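Local coordinates for protein 3-dehydroquinate dehydratase (Zymomonas mobilis subsp. mobilis, PDB 6SMF) that probably catalyses the trans-dehydration of 3-dehydroquinate to 3-dehydroshikimate through an enolate intermediate, the third step of chorismate biosynthesis, as a homododecamer, at residues 7-19 and 69-83. Residues are numbered along the deposited sequence; the frame is centred on the assembly and turned at random.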
ATOM      1  N   LYS A   7      43.502 -27.394  -2.244  1.00129.40           N
ATOM      2  CA  LYS A   7      43.051 -26.295  -1.366  1.00125.85           C
ATOM      3  C   LYS A   7      41.549 -26.072  -1.671  1.00117.68           C
ATOM      4  O   LYS A   7      41.083 -26.113  -2.821  1.00116.12           O
ATOM      5  CB  LYS A   7      44.053 -25.139  -1.511  1.00124.03           C
ATOM      6  N   PRO A   8      40.699 -25.910  -0.629  1.00110.53           N
ATOM      7  CA  PRO A   8      39.309 -25.539  -0.824  1.00105.12           C
ATOM      8  C   PRO A   8      39.262 -24.321  -1.751  1.00100.17           C
ATOM      9  O   PRO A   8      40.085 -23.459  -1.597  1.00 98.23           O
ATOM     10  CB  PRO A   8      38.786 -25.173   0.581  1.00104.34           C
ATOM     11  CG  PRO A   8      39.763 -25.781   1.558  1.00110.55           C
ATOM     12  CD  PRO A   8      41.036 -26.075   0.791  1.00114.78           C
ATOM     13  N   THR A   9      38.342 -24.293  -2.713  1.00 97.51           N
ATOM     14  CA  THR A   9      38.191 -23.132  -3.623  1.00 97.37           C
ATOM     15  C   THR A   9      36.963 -22.308  -3.182  1.00 93.73           C
ATOM     16  O   THR A   9      35.922 -22.880  -2.799  1.00 94.08           O
ATOM     17  CB  THR A   9      38.256 -23.560  -5.098  1.00101.47           C
ATOM     18  OG1 THR A   9      36.914 -23.624  -5.583  1.00103.27           O
ATOM     19  CG2 THR A   9      39.021 -24.851  -5.336  1.00107.64           C
ATOM     20  N   ILE A  10      37.102 -20.987  -3.148  1.00 90.69           N
ATOM     21  CA  ILE A  10      35.992 -20.069  -2.769  1.00 84.30           C
ATOM     22  C   ILE A  10      35.746 -19.116  -3.931  1.00 82.51           C
ATOM     23  O   ILE A  10      36.641 -18.306  -4.211  1.00 85.06           O
ATOM     24  CB  ILE A  10      36.326 -19.328  -1.469  1.00 85.47           C
ATOM     25  CG1 ILE A  10      36.304 -20.252  -0.256  1.00 89.01           C
ATOM     26  CG2 ILE A  10      35.383 -18.174  -1.259  1.00 84.28           C
ATOM     27  CD1 ILE A  10      36.975 -19.626   0.953  1.00 91.54           C
ATOM     28  N   PHE A  11      34.588 -19.223  -4.577  1.00 83.47           N
ATOM     29  CA  PHE A  11      34.120 -18.280  -5.616  1.00 84.98           C
ATOM     30  C   PHE A  11      33.796 -16.932  -4.952  1.00 84.83           C
ATOM     31  O   PHE A  11      33.208 -16.865  -3.836  1.00 81.98           O
ATOM     32  CB  PHE A  11      32.900 -18.853  -6.330  1.00 88.21           C
ATOM     33  CG  PHE A  11      33.223 -19.864  -7.396  1.00 94.79           C
ATOM     34  CD1 PHE A  11      33.962 -20.988  -7.099  1.00100.47           C
ATOM     35  CD2 PHE A  11      32.777 -19.691  -8.701  1.00 96.77           C
ATOM     36  CE1 PHE A  11      34.282 -21.897  -8.092  1.00100.65           C
ATOM     37  CE2 PHE A  11      33.056 -20.628  -9.682  1.00 94.66           C
ATOM     38  CZ  PHE A  11      33.838 -21.706  -9.378  1.00 97.97           C
ATOM     39  N   ILE A  12      34.238 -15.863  -5.607  1.00 83.04           N
ATOM     40  CA  ILE A  12      33.924 -14.468  -5.224  1.00 77.78           C
ATOM     41  C   ILE A  12      33.361 -13.825  -6.480  1.00 75.72           C
ATOM     42  O   ILE A  12      34.127 -13.674  -7.459  1.00 74.86           O
ATOM     43  CB  ILE A  12      35.168 -13.751  -4.703  1.00 79.31           C
ATOM     44  CG1 ILE A  12      35.813 -14.523  -3.546  1.00 82.65           C
ATOM     45  CG2 ILE A  12      34.825 -12.322  -4.324  1.00 76.69           C
ATOM     46  CD1 ILE A  12      37.028 -13.839  -2.936  1.00 83.05           C
ATOM     47  N   LEU A  13      32.062 -13.534  -6.453  1.00 71.37           N
ATOM     48  CA  LEU A  13      31.298 -13.144  -7.650  1.00 74.79           C
ATOM     49  C   LEU A  13      30.805 -11.708  -7.485  1.00 70.54           C
ATOM     50  O   LEU A  13      30.113 -11.431  -6.502  1.00 71.33           O
ATOM     51  CB  LEU A  13      30.145 -14.130  -7.821  1.00 76.17           C
ATOM     52  CG  LEU A  13      30.530 -15.592  -7.984  1.00 80.69           C
ATOM     53  CD1 LEU A  13      29.284 -16.468  -8.102  1.00 80.63           C
ATOM     54  CD2 LEU A  13      31.424 -15.781  -9.192  1.00 81.53           C
ATOM     55  N   ASN A  14      31.158 -10.855  -8.443  1.00 72.55           N
ATOM     56  CA  ASN A  14      30.840  -9.410  -8.454  1.00 74.56           C
ATOM     57  C   ASN A  14      29.861  -9.142  -9.599  1.00 75.04           C
ATOM     58  O   ASN A  14      30.084  -9.599 -10.729  1.00 75.68           O
ATOM     59  CB  ASN A  14      32.111  -8.555  -8.475  1.00 76.12           C
ATOM     60  CG  ASN A  14      32.911  -8.671  -7.188  1.00 77.03           C
ATOM     61  OD1 ASN A  14      32.401  -8.357  -6.121  1.00 77.15           O
ATOM     62  ND2 ASN A  14      34.145  -9.153  -7.257  1.00 86.02           N
ATOM     63  N   GLY A  15      28.777  -8.441  -9.279  1.00 70.57           N
ATOM     64  CA  GLY A  15      27.747  -8.101 -10.256  1.00 65.97           C
ATOM     65  C   GLY A  15      28.048  -6.790 -10.943  1.00 63.91           C
ATOM     66  O   GLY A  15      29.182  -6.311 -10.967  1.00 69.73           O
ATOM     67  N   PRO A  16      27.001  -6.182 -11.522  1.00 60.28           N
ATOM     68  CA  PRO A  16      27.169  -5.114 -12.494  1.00 60.47           C
ATOM     69  C   PRO A  16      27.739  -3.858 -11.839  1.00 62.73           C
ATOM     70  O   PRO A  16      27.454  -3.609 -10.690  1.00 61.48           O
ATOM     71  CB  PRO A  16      25.763  -4.875 -13.056  1.00 60.12           C
ATOM     72  CG  PRO A  16      24.827  -5.428 -11.980  1.00 59.56           C
ATOM     73  CD  PRO A  16      25.589  -6.544 -11.304  1.00 58.22           C
ATOM     74  N   ASN A  17      28.546  -3.140 -12.617  1.00 66.27           N
ATOM     75  CA  ASN A  17      29.044  -1.784 -12.323  1.00 68.17           C
ATOM     76  C   ASN A  17      30.194  -1.808 -11.295  1.00 70.68           C
ATOM     77  O   ASN A  17      30.917  -0.789 -11.157  1.00 74.79           O
ATOM     78  CB  ASN A  17      27.853  -0.917 -11.953  1.00 67.50           C
ATOM     79  CG  ASN A  17      26.846  -0.857 -13.075  1.00 65.76           C
ATOM     80  OD1 ASN A  17      27.186  -0.411 -14.180  1.00 66.14           O
ATOM     81  ND2 ASN A  17      25.616  -1.255 -12.782  1.00 62.45           N
ATOM     82  N   LEU A  18      30.423  -2.911 -10.600  1.00 69.58           N
ATOM     83  CA  LEU A  18      31.541  -2.968  -9.632  1.00 72.00           C
ATOM     84  C   LEU A  18      32.882  -2.903 -10.373  1.00 76.17           C
ATOM     85  O   LEU A  18      33.869  -2.459  -9.770  1.00 75.83           O
ATOM     86  CB  LEU A  18      31.399  -4.255  -8.830  1.00 71.01           C
ATOM     87  CG  LEU A  18      30.273  -4.235  -7.818  1.00 68.57           C
ATOM     88  CD1 LEU A  18      29.981  -5.621  -7.302  1.00 71.48           C
ATOM     89  CD2 LEU A  18      30.633  -3.340  -6.680  1.00 68.92           C
ATOM     90  N   ASN A  19      32.896  -3.324 -11.639  1.00 76.49           N
ATOM     91  CA  ASN A  19      34.068  -3.166 -12.540  1.00 79.07           C
ATOM     92  C   ASN A  19      34.460  -1.689 -12.684  1.00 78.91           C
ATOM     93  O   ASN A  19      35.615  -1.475 -13.103  1.00 85.37           O
ATOM     94  CB  ASN A  19      33.821  -3.841 -13.895  1.00 78.86           C
ATOM     95  CG  ASN A  19      32.594  -3.355 -14.630  1.00 80.11           C
ATOM     96  OD1 ASN A  19      31.515  -3.285 -14.037  1.00 80.51           O
ATOM     97  ND2 ASN A  19      32.758  -2.969 -15.893  1.00 77.97           N
ATOM     98  N   GLU A  69      27.903 -23.337 -11.166  1.00 87.12           N
ATOM     99  CA  GLU A  69      29.272 -23.836 -11.453  1.00 89.30           C
ATOM    100  C   GLU A  69      29.997 -24.074 -10.122  1.00 88.43           C
ATOM    101  O   GLU A  69      30.745 -25.083 -10.019  1.00 88.57           O
ATOM    102  CB  GLU A  69      30.020 -22.841 -12.341  1.00 92.19           C
ATOM    103  CG  GLU A  69      31.453 -23.248 -12.698  1.00 95.70           C
ATOM    104  CD  GLU A  69      32.236 -22.208 -13.485  1.00 96.59           C
ATOM    105  OE1 GLU A  69      31.587 -21.286 -14.094  1.00 94.64           O
ATOM    106  OE2 GLU A  69      33.482 -22.331 -13.508  1.00 98.72           O
ATOM    107  N   ALA A  70      29.793 -23.210  -9.129  1.00 82.28           N
ATOM    108  CA  ALA A  70      30.416 -23.410  -7.807  1.00 84.00           C
ATOM    109  C   ALA A  70      29.880 -24.706  -7.199  1.00 87.02           C
ATOM    110  O   ALA A  70      30.681 -25.445  -6.621  1.00 88.05           O
ATOM    111  CB  ALA A  70      30.189 -22.260  -6.887  1.00 81.13           C
ATOM    112  N   GLN A  71      28.597 -25.023  -7.348  1.00 88.87           N
ATOM    113  CA  GLN A  71      28.116 -26.295  -6.746  1.00 95.16           C
ATOM    114  C   GLN A  71      28.725 -27.498  -7.475  1.00 96.51           C
ATOM    115  O   GLN A  71      29.038 -28.489  -6.788  1.00100.90           O
ATOM    116  CB  GLN A  71      26.596 -26.428  -6.717  1.00 97.55           C
ATOM    117  CG  GLN A  71      26.151 -27.319  -5.565  1.00 99.62           C
ATOM    118  CD  GLN A  71      24.770 -27.858  -5.816  1.00106.32           C
ATOM    119  OE1 GLN A  71      24.351 -27.978  -6.971  1.00103.93           O
ATOM    120  NE2 GLN A  71      24.059 -28.189  -4.745  1.00114.57           N
ATOM    121  N   ALA A  72      28.901 -27.406  -8.797  1.00 94.40           N
ATOM    122  CA  ALA A  72      29.339 -28.508  -9.698  1.00 95.76           C
ATOM    123  C   ALA A  72      30.780 -28.908  -9.369  1.00 99.54           C
ATOM    124  O   ALA A  72      31.174 -30.043  -9.612  1.00104.69           O
ATOM    125  CB  ALA A  72      29.232 -28.056 -11.133  1.00 92.54           C
ATOM    126  N   VAL A  73      31.523 -27.965  -8.810  1.00101.88           N
ATOM    127  CA  VAL A  73      32.996 -27.983  -8.595  1.00102.46           C
ATOM    128  C   VAL A  73      33.247 -28.224  -7.098  1.00101.20           C
ATOM    129  O   VAL A  73      34.412 -28.198  -6.671  1.00 95.32           O
ATOM    130  CB  VAL A  73      33.523 -26.643  -9.153  1.00104.74           C
ATOM    131  CG1 VAL A  73      34.549 -25.954  -8.266  1.00109.05           C
ATOM    132  CG2 VAL A  73      34.006 -26.810 -10.595  1.00101.68           C
ATOM    133  N   LYS A  74      32.163 -28.456  -6.344  1.00102.20           N
ATOM    134  CA  LYS A  74      32.123 -28.661  -4.869  1.00105.95           C
ATOM    135  C   LYS A  74      32.920 -27.569  -4.147  1.00102.32           C
ATOM    136  O   LYS A  74      33.592 -27.885  -3.141  1.00105.31           O
ATOM    137  CB  LYS A  74      32.639 -30.053  -4.532  1.00117.13           C
ATOM    138  CG  LYS A  74      32.064 -31.162  -5.403  1.00126.63           C
ATOM    139  CD  LYS A  74      30.993 -32.017  -4.763  1.00131.97           C
ATOM    140  CE  LYS A  74      31.294 -33.470  -5.058  1.00139.22           C
ATOM    141  NZ  LYS A  74      30.509 -34.369  -4.189  1.00146.49           N
ATOM    142  N   ALA A  75      32.829 -26.323  -4.618  1.00 94.40           N
ATOM    143  CA  ALA A  75      33.423 -25.145  -3.938  1.00 91.44           C
ATOM    144  C   ALA A  75      32.967 -25.118  -2.477  1.00 90.50           C
ATOM    145  O   ALA A  75      31.841 -25.596  -2.168  1.00 95.63           O
ATOM    146  CB  ALA A  75      33.042 -23.870  -4.643  1.00 89.71           C
ATOM    147  N   LYS A  76      33.810 -24.564  -1.612  1.00 89.63           N
ATOM    148  CA  LYS A  76      33.574 -24.538  -0.148  1.00 93.74           C
ATOM    149  C   LYS A  76      32.548 -23.452   0.190  1.00 89.62           C
ATOM    150  O   LYS A  76      31.795 -23.651   1.169  1.00 87.88           O
ATOM    151  CB  LYS A  76      34.852 -24.226   0.621  1.00 96.07           C
ATOM    152  CG  LYS A  76      34.660 -24.347   2.121  1.00 98.13           C
ATOM    153  CD  LYS A  76      35.882 -24.101   2.920  1.00102.33           C
ATOM    154  CE  LYS A  76      36.060 -25.075   4.077  1.00113.10           C
ATOM    155  NZ  LYS A  76      35.208 -24.693   5.221  1.00113.24           N
ATOM    156  N   ALA A  77      32.583 -22.338  -0.551  1.00 85.86           N
ATOM    157  CA  ALA A  77      31.731 -21.138  -0.314  1.00 82.43           C
ATOM    158  C   ALA A  77      31.665 -20.230  -1.549  1.00 79.01           C
ATOM    159  O   ALA A  77      32.499 -20.379  -2.467  1.00 78.34           O
ATOM    160  CB  ALA A  77      32.250 -20.371   0.870  1.00 80.33           C
ATOM    161  N   VAL A  78      30.645 -19.374  -1.602  1.00 79.37           N
ATOM    162  CA  VAL A  78      30.536 -18.237  -2.565  1.00 75.49           C
ATOM    163  C   VAL A  78      30.388 -16.950  -1.760  1.00 73.45           C
ATOM    164  O   VAL A  78      29.557 -16.873  -0.840  1.00 73.31           O
ATOM    165  CB  VAL A  78      29.364 -18.377  -3.541  1.00 77.59           C
ATOM    166  CG1 VAL A  78      29.248 -17.169  -4.460  1.00 78.97           C
ATOM    167  CG2 VAL A  78      29.482 -19.647  -4.352  1.00 83.67           C
ATOM    168  N   ILE A  79      31.215 -15.979  -2.090  1.00 73.28           N
ATOM    169  CA  ILE A  79      31.066 -14.592  -1.605  1.00 70.52           C
ATOM    170  C   ILE A  79      30.438 -13.866  -2.783  1.00 71.38           C
ATOM    171  O   ILE A  79      31.016 -13.948  -3.876  1.00 71.14           O
ATOM    172  CB  ILE A  79      32.426 -14.030  -1.197  1.00 73.53           C
ATOM    173  CG1 ILE A  79      33.019 -14.772   0.012  1.00 77.33           C
ATOM    174  CG2 ILE A  79      32.324 -12.544  -0.969  1.00 73.22           C
ATOM    175  CD1 ILE A  79      34.537 -14.525   0.234  1.00 80.21           C
ATOM    176  N   LEU A  80      29.255 -13.284  -2.585  1.00 69.50           N
ATOM    177  CA  LEU A  80      28.438 -12.726  -3.688  1.00 67.19           C
ATOM    178  C   LEU A  80      28.092 -11.277  -3.378  1.00 64.15           C
ATOM    179  O   LEU A  80      27.482 -11.016  -2.345  1.00 60.18           O
ATOM    180  CB  LEU A  80      27.161 -13.555  -3.855  1.00 65.61           C
ATOM    181  CG  LEU A  80      26.198 -13.033  -4.912  1.00 62.36           C
ATOM    182  CD1 LEU A  80      26.886 -12.957  -6.282  1.00 64.09           C
ATOM    183  CD2 LEU A  80      24.946 -13.908  -4.950  1.00 65.83           C
ATOM    184  N   ASN A  81      28.536 -10.383  -4.249  1.00 67.44           N
ATOM    185  CA  ASN A  81      28.100  -8.974  -4.325  1.00 64.00           C
ATOM    186  C   ASN A  81      27.348  -8.833  -5.649  1.00 64.39           C
ATOM    187  O   ASN A  81      27.986  -8.616  -6.668  1.00 69.83           O
ATOM    188  CB  ASN A  81      29.299  -8.035  -4.191  1.00 65.42           C
ATOM    189  CG  ASN A  81      28.814  -6.621  -4.080  1.00 65.43           C
ATOM    190  OD1 ASN A  81      27.662  -6.387  -4.411  1.00 65.53           O
ATOM    191  ND2 ASN A  81      29.654  -5.701  -3.629  1.00 64.88           N
ATOM    192  N   ALA A  82      26.045  -9.066  -5.652  1.00 62.99           N
ATOM    193  CA  ALA A  82      25.177  -9.000  -6.850  1.00 60.79           C
ATOM    194  C   ALA A  82      24.932  -7.545  -7.276  1.00 58.37           C
ATOM    195  O   ALA A  82      24.232  -7.338  -8.248  1.00 59.06           O
ATOM    196  CB  ALA A  82      23.882  -9.712  -6.554  1.00 59.82           C
ATOM    197  N   ALA A  83      25.487  -6.567  -6.570  1.00 60.91           N
ATOM    198  CA  ALA A  83      25.268  -5.119  -6.827  1.00 59.76           C
ATOM    199  C   ALA A  83      23.760  -4.859  -7.030  1.00 61.30           C
ATOM    200  O   ALA A  83      22.975  -5.343  -6.164  1.00 54.88           O
ATOM    201  CB  ALA A  83      26.093  -4.656  -7.981  1.00 59.12           C
TER
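One face of the Phe-11 ring is covered by a methyl: Ala-70 CB, from the last turn of helix 60-72, sits 3.9 Å from the ring centroid and 12° off the normal, a CH-pi contact. With chi1 at -81°, CG stands beside the backbone N and the ring reaches that helix. Glu-69, salt-bridged to Arg-55, brings OE2 to the ring edge, its carboxylate 80° from the ring plane. A Schellman motif at Lys-74 ends the helix, and Lys-76 N then donates a hydrogen bond to Thr-9 O at 3.0 Å. Strands 9-14 and 77-81 run parallel in the sheet of the flavodoxin-like alpha/beta fold of type II dehydroquinases, joined by a ladder that includes Ile-79 N to Phe-11 O and Leu-13 N to Ile-79 O, both 2.8 Å. Ile-12 and Ile-79 lie side by side against helix 136-147, whereas Leu-13 CD1 meets Val-78 CG1 at 3.7 Å on the Phe-11 face. At the C-terminal ends, Gly-15 N donates to Asn-81 O, and Leu-18 CD1 lies 3.6 Å from Asn-81 CG. Asn-81, predicted to bind substrate, accepts from Ala-83 N through OD1, an Asx turn; its ND2 hydrogen-bonds Tyr-139 OH and a citrate, probably from crystallisation.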